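Local coordinates for protein Non-sulfated chondroitin lyase E66 (Autographa californica nucleopolyhedrovirus, PDB 3VSN) that acts as a non-sulfated chondroitin lyase of the viral envelope, is essential for oral infectivity and may digest the chondroitin sulfate barrier of the host midgut's peritrophic matrix, at residues F148-T152 with A164-T168; W60-V65 with L109-I115. All blocks are in the same frame, centred on the assembly; numbering follows the deposited sequence.

Both contacts belong to the alpha-helical N-terminal part of the protein, the alpha/alpha toroid related to polysaccharide lyase family 8, with their centres 14 Å apart and on the same side of the chain's centre. Along the sequence they come in series: interaction 2 fastens the hairpin 60-66 to helix 103-119, and interaction 1 then pairs helices 138-154 and 161-175. Helix 103-119 joins them, because its Leu113 and Ile110 face the helix pair while Asn111 and Ile115 point to the hairpin. The two contacts touch directly: Phe148 CD1 lies 3.7 Å from Leu113 CD1. Neither contact lies at the annotated catalytic residues; together they pack three helices and a hairpin against one another.

Interaction 1: residues F148-T152 with A164-T168; sequences FMNIT and AASLT
Phe148 faces Thr168 and Thr152 faces Ala164, with CA-CA separations of 5.7 and 5.0 Å, so the two helical segments run antiparallel. Their axes approach to 9.3 Å and their N-to-C directions differ by 164°, as expected for consecutive helices, 138-154 and 161-175, of an alpha/alpha toroid. Small residues meet at the Thr152 end: the CB of Ala164 packs on Thr152, whose CG2 rests 3.7 Å from Ala165 N. At the middle of the interface the hydroxyl oxygens Thr152 OG1 and Thr168 OG1 stand 2.9 Å apart. Each is tied to its own helix: Thr152 OG1 donates to Phe148 O at 2.8 Å, and Thr168 OG1 to Ala164 O at 2.9 Å. With OG1 placed opposite the carbonyl carbon in both threonines (chi1 -59° and -63°), the hydroxyl turns back along its helix to the carbonyl four residues earlier. Both carbonyls therefore accept twice, from hydroxyl and backbone N-H on opposite faces of the carbonyl plane, which satisfies these buried oxygens. Cys117 of helix 103-119 also packs on Phe148. The aromatic ring turns its edge to Thr168, whose OG1 lies near the ring plane, 3.5 Å from Phe148 CD1.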
ATOM      1  N   PHE A 148     -16.852  13.337  21.633  1.00 16.81           N
ATOM      2  CA  PHE A 148     -17.370  13.048  22.970  1.00 16.98           C
ATOM      3  C   PHE A 148     -16.413  12.144  23.740  1.00 17.08           C
ATOM      4  O   PHE A 148     -16.060  12.434  24.887  1.00 16.68           O
ATOM      5  CB  PHE A 148     -18.754  12.398  22.888  1.00 17.20           C
ATOM      6  CG  PHE A 148     -19.878  13.375  22.667  1.00 17.53           C
ATOM      7  CD1 PHE A 148     -20.581  13.900  23.750  1.00 17.70           C
ATOM      8  CD2 PHE A 148     -20.245  13.762  21.382  1.00 17.54           C
ATOM      9  CE1 PHE A 148     -21.619  14.798  23.554  1.00 17.83           C
ATOM     10  CE2 PHE A 148     -21.285  14.660  21.179  1.00 17.99           C
ATOM     11  CZ  PHE A 148     -21.975  15.177  22.269  1.00 18.04           C
ATOM     12  N   MET A 149     -15.982  11.063  23.089  1.00 16.79           N
ATOM     13  CA  MET A 149     -15.092  10.092  23.708  1.00 16.60           C
ATOM     14  C   MET A 149     -13.731  10.692  24.078  1.00 16.47           C
ATOM     15  O   MET A 149     -13.280  10.548  25.215  1.00 16.13           O
ATOM     16  CB  MET A 149     -14.920   8.872  22.798  1.00 16.98           C
ATOM     17  CG  MET A 149     -14.044   7.786  23.395  1.00 17.19           C
ATOM     18  SD  MET A 149     -13.937   6.353  22.317  1.00 17.82           S
ATOM     19  CE  MET A 149     -12.991   5.245  23.349  1.00 17.72           C
ATOM     20  N   ASN A 150     -13.089  11.366  23.123  1.00 16.39           N
ATOM     21  CA  ASN A 150     -11.768  11.956  23.349  1.00 16.28           C
ATOM     22  C   ASN A 150     -11.763  13.012  24.459  1.00 16.16           C
ATOM     23  O   ASN A 150     -10.894  12.988  25.333  1.00 15.80           O
ATOM     24  CB  ASN A 150     -11.187  12.534  22.054  1.00 16.68           C
ATOM     25  CG  ASN A 150     -10.605  11.464  21.144  1.00 17.39           C
ATOM     26  OD1 ASN A 150     -11.328  10.794  20.404  1.00 18.00           O
ATOM     27  ND2 ASN A 150      -9.288  11.302  21.191  1.00 17.46           N
ATOM     28  N   ILE A 151     -12.741  13.919  24.428  1.00 15.71           N
ATOM     29  CA  ILE A 151     -12.841  14.982  25.433  1.00 15.65           C
ATOM     30  C   ILE A 151     -13.084  14.402  26.830  1.00 15.71           C
ATOM     31  O   ILE A 151     -12.356  14.723  27.772  1.00 15.80           O
ATOM     32  CB  ILE A 151     -13.906  16.048  25.056  1.00 15.53           C
ATOM     33  CG1 ILE A 151     -13.446  16.827  23.819  1.00 15.54           C
ATOM     34  CG2 ILE A 151     -14.140  17.014  26.215  1.00 15.54           C
ATOM     35  CD1 ILE A 151     -14.414  17.882  23.315  1.00 15.37           C
ATOM     36  N   THR A 152     -14.081  13.525  26.948  1.00 15.74           N
ATOM     37  CA  THR A 152     -14.421  12.897  28.227  1.00 16.01           C
ATOM     38  C   THR A 152     -13.224  12.175  28.870  1.00 16.03           C
ATOM     39  O   THR A 152     -12.950  12.361  30.060  1.00 15.91           O
ATOM     40  CB  THR A 152     -15.622  11.935  28.088  1.00 16.17           C
ATOM     41  OG1 THR A 152     -16.757  12.659  27.594  1.00 16.40           O
ATOM     42  CG2 THR A 152     -15.980  11.301  29.430  1.00 16.18           C
ATOM     43  N   ALA A 164     -18.720  15.931  31.271  1.00 17.31           N
ATOM     44  CA  ALA A 164     -18.394  15.358  29.962  1.00 17.16           C
ATOM     45  C   ALA A 164     -18.989  13.959  29.813  1.00 16.79           C
ATOM     46  O   ALA A 164     -19.582  13.638  28.781  1.00 16.47           O
ATOM     47  CB  ALA A 164     -16.886  15.339  29.735  1.00 16.89           C
ATOM     48  N   ALA A 165     -18.845  13.142  30.856  1.00 16.92           N
ATOM     49  CA  ALA A 165     -19.418  11.794  30.869  1.00 17.19           C
ATOM     50  C   ALA A 165     -20.941  11.809  30.751  1.00 17.39           C
ATOM     51  O   ALA A 165     -21.512  10.993  30.030  1.00 17.40           O
ATOM     52  CB  ALA A 165     -18.986  11.036  32.117  1.00 17.30           C
ATOM     53  N   SER A 166     -21.590  12.735  31.456  1.00 17.58           N
ATOM     54  CA  SER A 166     -23.053  12.846  31.423  1.00 17.88           C
ATOM     55  C   SER A 166     -23.565  13.288  30.053  1.00 17.56           C
ATOM     56  O   SER A 166     -24.568  12.767  29.558  1.00 17.40           O
ATOM     57  CB  SER A 166     -23.551  13.793  32.519  1.00 18.24           C
ATOM     58  OG  SER A 166     -23.248  13.262  33.798  1.00 19.01           O
ATOM     59  N   LEU A 167     -22.871  14.247  29.446  1.00 17.61           N
ATOM     60  CA  LEU A 167     -23.192  14.685  28.090  1.00 17.66           C
ATOM     61  C   LEU A 167     -23.002  13.545  27.091  1.00 17.63           C
ATOM     62  O   LEU A 167     -23.825  13.362  26.199  1.00 17.28           O
ATOM     63  CB  LEU A 167     -22.353  15.902  27.689  1.00 17.73           C
ATOM     64  CG  LEU A 167     -22.646  17.232  28.396  1.00 17.77           C
ATOM     65  CD1 LEU A 167     -21.648  18.295  27.963  1.00 17.90           C
ATOM     66  CD2 LEU A 167     -24.078  17.695  28.153  1.00 18.14           C
ATOM     67  N   THR A 168     -21.924  12.776  27.259  1.00 17.51           N
ATOM     68  CA  THR A 168     -21.666  11.603  26.417  1.00 17.64           C
ATOM     69  C   THR A 168     -22.783  10.558  26.550  1.00 17.93           C
ATOM     70  O   THR A 168     -23.344  10.121  25.545  1.00 17.94           O
ATOM     71  CB  THR A 168     -20.278  10.989  26.714  1.00 17.27           C
ATOM     72  OG1 THR A 168     -19.263  11.947  26.389  1.00 17.12           O
ATOM     73  CG2 THR A 168     -20.043   9.721  25.889  1.00 17.44           C
TER

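Interaction 2: residues W60-V65 with L109-I115; sequences WNDNTV and LINGLRI
Asn61 OD1 is gripped by two backbone amides, Asn63 N at 2.7 Å and Thr64 N at 2.9 Å, which approach it from opposite faces of its amide plane. The first bond makes an Asx turn and the two together an Asx motif, at the bend of a small antiparallel hairpin, strands 60-61 and 65-66, laid against helix 103-119 of the alpha/alpha toroid. The backbone bond from Asn61 N to Val65 O, 2.9 Å long, closes the turn where the two strands meet it. On the helix side, the turn sets the carbonyls of Asp62 and Asn63 beside Ile115 and the Asp62 carboxylate beside Asn111.

The bond between the two segments is made by Asn111 ND2, which donates to Asp62 OD1 at 2.9 Å with an N-H...O angle of 153°. The oxygen lies close to the amide plane of Asn111 and is met nearly end-on along its own C-O bond, while carboxylate and amide planes are turned 63° apart. Asn111 extends its CG opposite the backbone N (chi1 -175°), which carries the amide out from the helix toward the aspartate.

Beside this polar link, Ile115 packs against the backbone of the turn. Its CD1 comes within 3.6 Å of Asp62 O, and its CG2 meets Val65 CG2 at 3.9 Å as the two side chains slide past each other in opposite directions. Trp72, in a neighbouring loop, packs on both Val65 and Ile115. Gly112 lets Val65 approach the helix backbone, CG1 to Gly112 CA at 4.2 Å. Val81 and Leu85 of helix 75-93 cover Val65 as well. At the far end the indole of Trp60 offers its edge rather than a face, and Leu109 CD2 lies near the ring plane, 4.1 Å from Trp60 CH2.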
ATOM      1  N   TRP A  60      -9.741  29.982  19.397  1.00 30.94           N
ATOM      2  CA  TRP A  60     -11.054  29.638  19.946  1.00 31.00           C
ATOM      3  C   TRP A  60     -12.050  30.751  19.798  1.00 32.44           C
ATOM      4  O   TRP A  60     -11.704  31.929  19.898  1.00 33.37           O
ATOM      5  CB  TRP A  60     -10.929  29.235  21.411  1.00 28.92           C
ATOM      6  CG  TRP A  60     -10.017  28.050  21.622  1.00 27.48           C
ATOM      7  CD1 TRP A  60      -8.634  28.060  21.776  1.00 27.21           C
ATOM      8  CD2 TRP A  60     -10.398  26.632  21.701  1.00 26.22           C
ATOM      9  NE1 TRP A  60      -8.149  26.788  21.946  1.00 26.46           N
ATOM     10  CE2 TRP A  60      -9.150  25.886  21.909  1.00 26.02           C
ATOM     11  CE3 TRP A  60     -11.599  25.935  21.629  1.00 25.74           C
ATOM     12  CZ2 TRP A  60      -9.133  24.504  22.034  1.00 25.34           C
ATOM     13  CZ3 TRP A  60     -11.568  24.539  21.757  1.00 25.37           C
ATOM     14  CH2 TRP A  60     -10.364  23.843  21.954  1.00 25.22           C
ATOM     15  N   ASN A  61     -13.304  30.370  19.580  1.00 33.52           N
ATOM     16  CA  ASN A  61     -14.393  31.300  19.314  1.00 35.21           C
ATOM     17  C   ASN A  61     -15.659  30.807  20.025  1.00 35.48           C
ATOM     18  O   ASN A  61     -16.070  29.663  19.829  1.00 35.03           O
ATOM     19  CB  ASN A  61     -14.597  31.394  17.794  1.00 35.69           C
ATOM     20  CG  ASN A  61     -15.733  32.313  17.398  1.00 36.17           C
ATOM     21  OD1 ASN A  61     -16.897  32.040  17.680  1.00 36.87           O
ATOM     22  ND2 ASN A  61     -15.402  33.394  16.705  1.00 36.54           N
ATOM     23  N   ASP A  62     -16.268  31.660  20.853  1.00 35.99           N
ATOM     24  CA  ASP A  62     -17.435  31.256  21.658  1.00 36.48           C
ATOM     25  C   ASP A  62     -18.704  30.946  20.857  1.00 35.58           C
ATOM     26  O   ASP A  62     -19.654  30.375  21.397  1.00 35.90           O
ATOM     27  CB  ASP A  62     -17.746  32.280  22.763  1.00 38.52           C
ATOM     28  CG  ASP A  62     -17.382  31.778  24.162  1.00 39.72           C
ATOM     29  OD1 ASP A  62     -16.909  30.628  24.299  1.00 40.50           O
ATOM     30  OD2 ASP A  62     -17.583  32.535  25.136  1.00 40.53           O
ATOM     31  N   ASN A  63     -18.714  31.316  19.579  1.00 34.46           N
ATOM     32  CA  ASN A  63     -19.861  31.059  18.711  1.00 33.94           C
ATOM     33  C   ASN A  63     -19.692  29.808  17.848  1.00 32.91           C
ATOM     34  O   ASN A  63     -20.588  28.960  17.790  1.00 32.86           O
ATOM     35  CB  ASN A  63     -20.151  32.277  17.824  1.00 34.99           C
ATOM     36  CG  ASN A  63     -20.577  33.497  18.621  1.00 36.04           C
ATOM     37  OD1 ASN A  63     -19.964  34.560  18.520  1.00 37.35           O
ATOM     38  ND2 ASN A  63     -21.629  33.351  19.418  1.00 36.42           N
ATOM     39  N   THR A  64     -18.541  29.698  17.189  1.00 31.02           N
ATOM     40  CA  THR A  64     -18.307  28.646  16.198  1.00 30.02           C
ATOM     41  C   THR A  64     -17.245  27.631  16.645  1.00 29.11           C
ATOM     42  O   THR A  64     -16.727  26.866  15.827  1.00 29.32           O
ATOM     43  CB  THR A  64     -17.906  29.249  14.833  1.00 29.53           C
ATOM     44  OG1 THR A  64     -16.736  30.060  14.988  1.00 29.20           O
ATOM     45  CG2 THR A  64     -19.039  30.094  14.255  1.00 29.57           C
ATOM     46  N   VAL A  65     -16.947  27.627  17.945  1.00 28.22           N
ATOM     47  CA  VAL A  65     -15.871  26.815  18.557  1.00 27.24           C
ATOM     48  C   VAL A  65     -14.477  27.312  18.152  1.00 27.28           C
ATOM     49  O   VAL A  65     -13.640  27.579  19.016  1.00 26.95           O
ATOM     50  CB  VAL A  65     -16.019  25.289  18.313  1.00 26.52           C
ATOM     51  CG1 VAL A  65     -15.020  24.516  19.164  1.00 26.13           C
ATOM     52  CG2 VAL A  65     -17.433  24.820  18.630  1.00 25.91           C
ATOM     53  N   LEU A 109     -11.891  22.819  25.843  1.00 19.89           N
ATOM     54  CA  LEU A 109     -12.411  21.529  25.394  1.00 19.40           C
ATOM     55  C   LEU A 109     -13.836  21.265  25.895  1.00 19.33           C
ATOM     56  O   LEU A 109     -14.720  20.950  25.097  1.00 18.97           O
ATOM     57  CB  LEU A 109     -11.461  20.385  25.778  1.00 18.96           C
ATOM     58  CG  LEU A 109     -10.122  20.316  25.028  1.00 18.72           C
ATOM     59  CD1 LEU A 109      -9.229  19.232  25.613  1.00 18.49           C
ATOM     60  CD2 LEU A 109     -10.317  20.103  23.528  1.00 18.35           C
ATOM     61  N   ILE A 110     -14.064  21.408  27.201  1.00 19.38           N
ATOM     62  CA  ILE A 110     -15.412  21.213  27.746  1.00 19.82           C
ATOM     63  C   ILE A 110     -16.402  22.257  27.197  1.00 20.17           C
ATOM     64  O   ILE A 110     -17.551  21.923  26.891  1.00 20.07           O
ATOM     65  CB  ILE A 110     -15.434  21.113  29.297  1.00 19.67           C
ATOM     66  CG1 ILE A 110     -16.791  20.595  29.798  1.00 19.76           C
ATOM     67  CG2 ILE A 110     -15.090  22.442  29.957  1.00 19.69           C
ATOM     68  CD1 ILE A 110     -17.093  19.161  29.417  1.00 19.80           C
ATOM     69  N   ASN A 111     -15.937  23.499  27.042  1.00 20.71           N
ATOM     70  CA  ASN A 111     -16.739  24.566  26.441  1.00 21.91           C
ATOM     71  C   ASN A 111     -17.125  24.233  24.999  1.00 21.95           C
ATOM     72  O   ASN A 111     -18.267  24.450  24.590  1.00 22.02           O
ATOM     73  CB  ASN A 111     -15.994  25.906  26.501  1.00 22.99           C
ATOM     74  CG  ASN A 111     -16.830  27.071  25.996  1.00 23.90           C
ATOM     75  OD1 ASN A 111     -17.983  27.249  26.397  1.00 24.32           O
ATOM     76  ND2 ASN A 111     -16.244  27.881  25.116  1.00 24.39           N
ATOM     77  N   GLY A 112     -16.166  23.697  24.242  1.00 21.58           N
ATOM     78  CA  GLY A 112     -16.412  23.240  22.876  1.00 21.27           C
ATOM     79  C   GLY A 112     -17.479  22.165  22.803  1.00 21.10           C
ATOM     80  O   GLY A 112     -18.332  22.189  21.911  1.00 21.50           O
ATOM     81  N   LEU A 113     -17.436  21.226  23.746  1.00 20.76           N
ATOM     82  CA  LEU A 113     -18.428  20.150  23.818  1.00 21.01           C
ATOM     83  C   LEU A 113     -19.816  20.693  24.164  1.00 21.26           C
ATOM     84  O   LEU A 113     -20.810  20.285  23.559  1.00 21.50           O
ATOM     85  CB  LEU A 113     -17.999  19.069  24.820  1.00 20.67           C
ATOM     86  CG  LEU A 113     -18.777  17.746  24.822  1.00 20.57           C
ATOM     87  CD1 LEU A 113     -18.718  17.063  23.460  1.00 20.28           C
ATOM     88  CD2 LEU A 113     -18.245  16.823  25.907  1.00 20.48           C
ATOM     89  N   ARG A 114     -19.871  21.611  25.131  1.00 21.40           N
ATOM     90  CA  ARG A 114     -21.112  22.303  25.498  1.00 21.57           C
ATOM     91  C   ARG A 114     -21.740  23.013  24.303  1.00 21.87           C
ATOM     92  O   ARG A 114     -22.955  22.934  24.104  1.00 22.06           O
ATOM     93  CB  ARG A 114     -20.860  23.328  26.608  1.00 21.45           C
ATOM     94  CG  ARG A 114     -20.589  22.737  27.978  1.00 21.17           C
ATOM     95  CD  ARG A 114     -20.165  23.832  28.944  1.00 20.81           C
ATOM     96  NE  ARG A 114     -19.706  23.287  30.219  1.00 20.66           N
ATOM     97  CZ  ARG A 114     -18.889  23.919  31.055  1.00 20.50           C
ATOM     98  NH1 ARG A 114     -18.425  25.126  30.754  1.00 20.46           N
ATOM     99  NH2 ARG A 114     -18.529  23.341  32.193  1.00 20.47           N
ATOM    100  N   ILE A 115     -20.911  23.704  23.519  1.00 22.03           N
ATOM    101  CA  ILE A 115     -21.382  24.429  22.335  1.00 22.63           C
ATOM    102  C   ILE A 115     -22.026  23.474  21.323  1.00 22.76           C
ATOM    103  O   ILE A 115     -23.118  23.745  20.819  1.00 22.76           O
ATOM    104  CB  ILE A 115     -20.264  25.281  21.682  1.00 22.64           C
ATOM    105  CG1 ILE A 115     -19.847  26.429  22.612  1.00 22.93           C
ATOM    106  CG2 ILE A 115     -20.726  25.855  20.351  1.00 23.14           C
ATOM    107  CD1 ILE A 115     -18.515  27.068  22.266  1.00 22.94           C
TER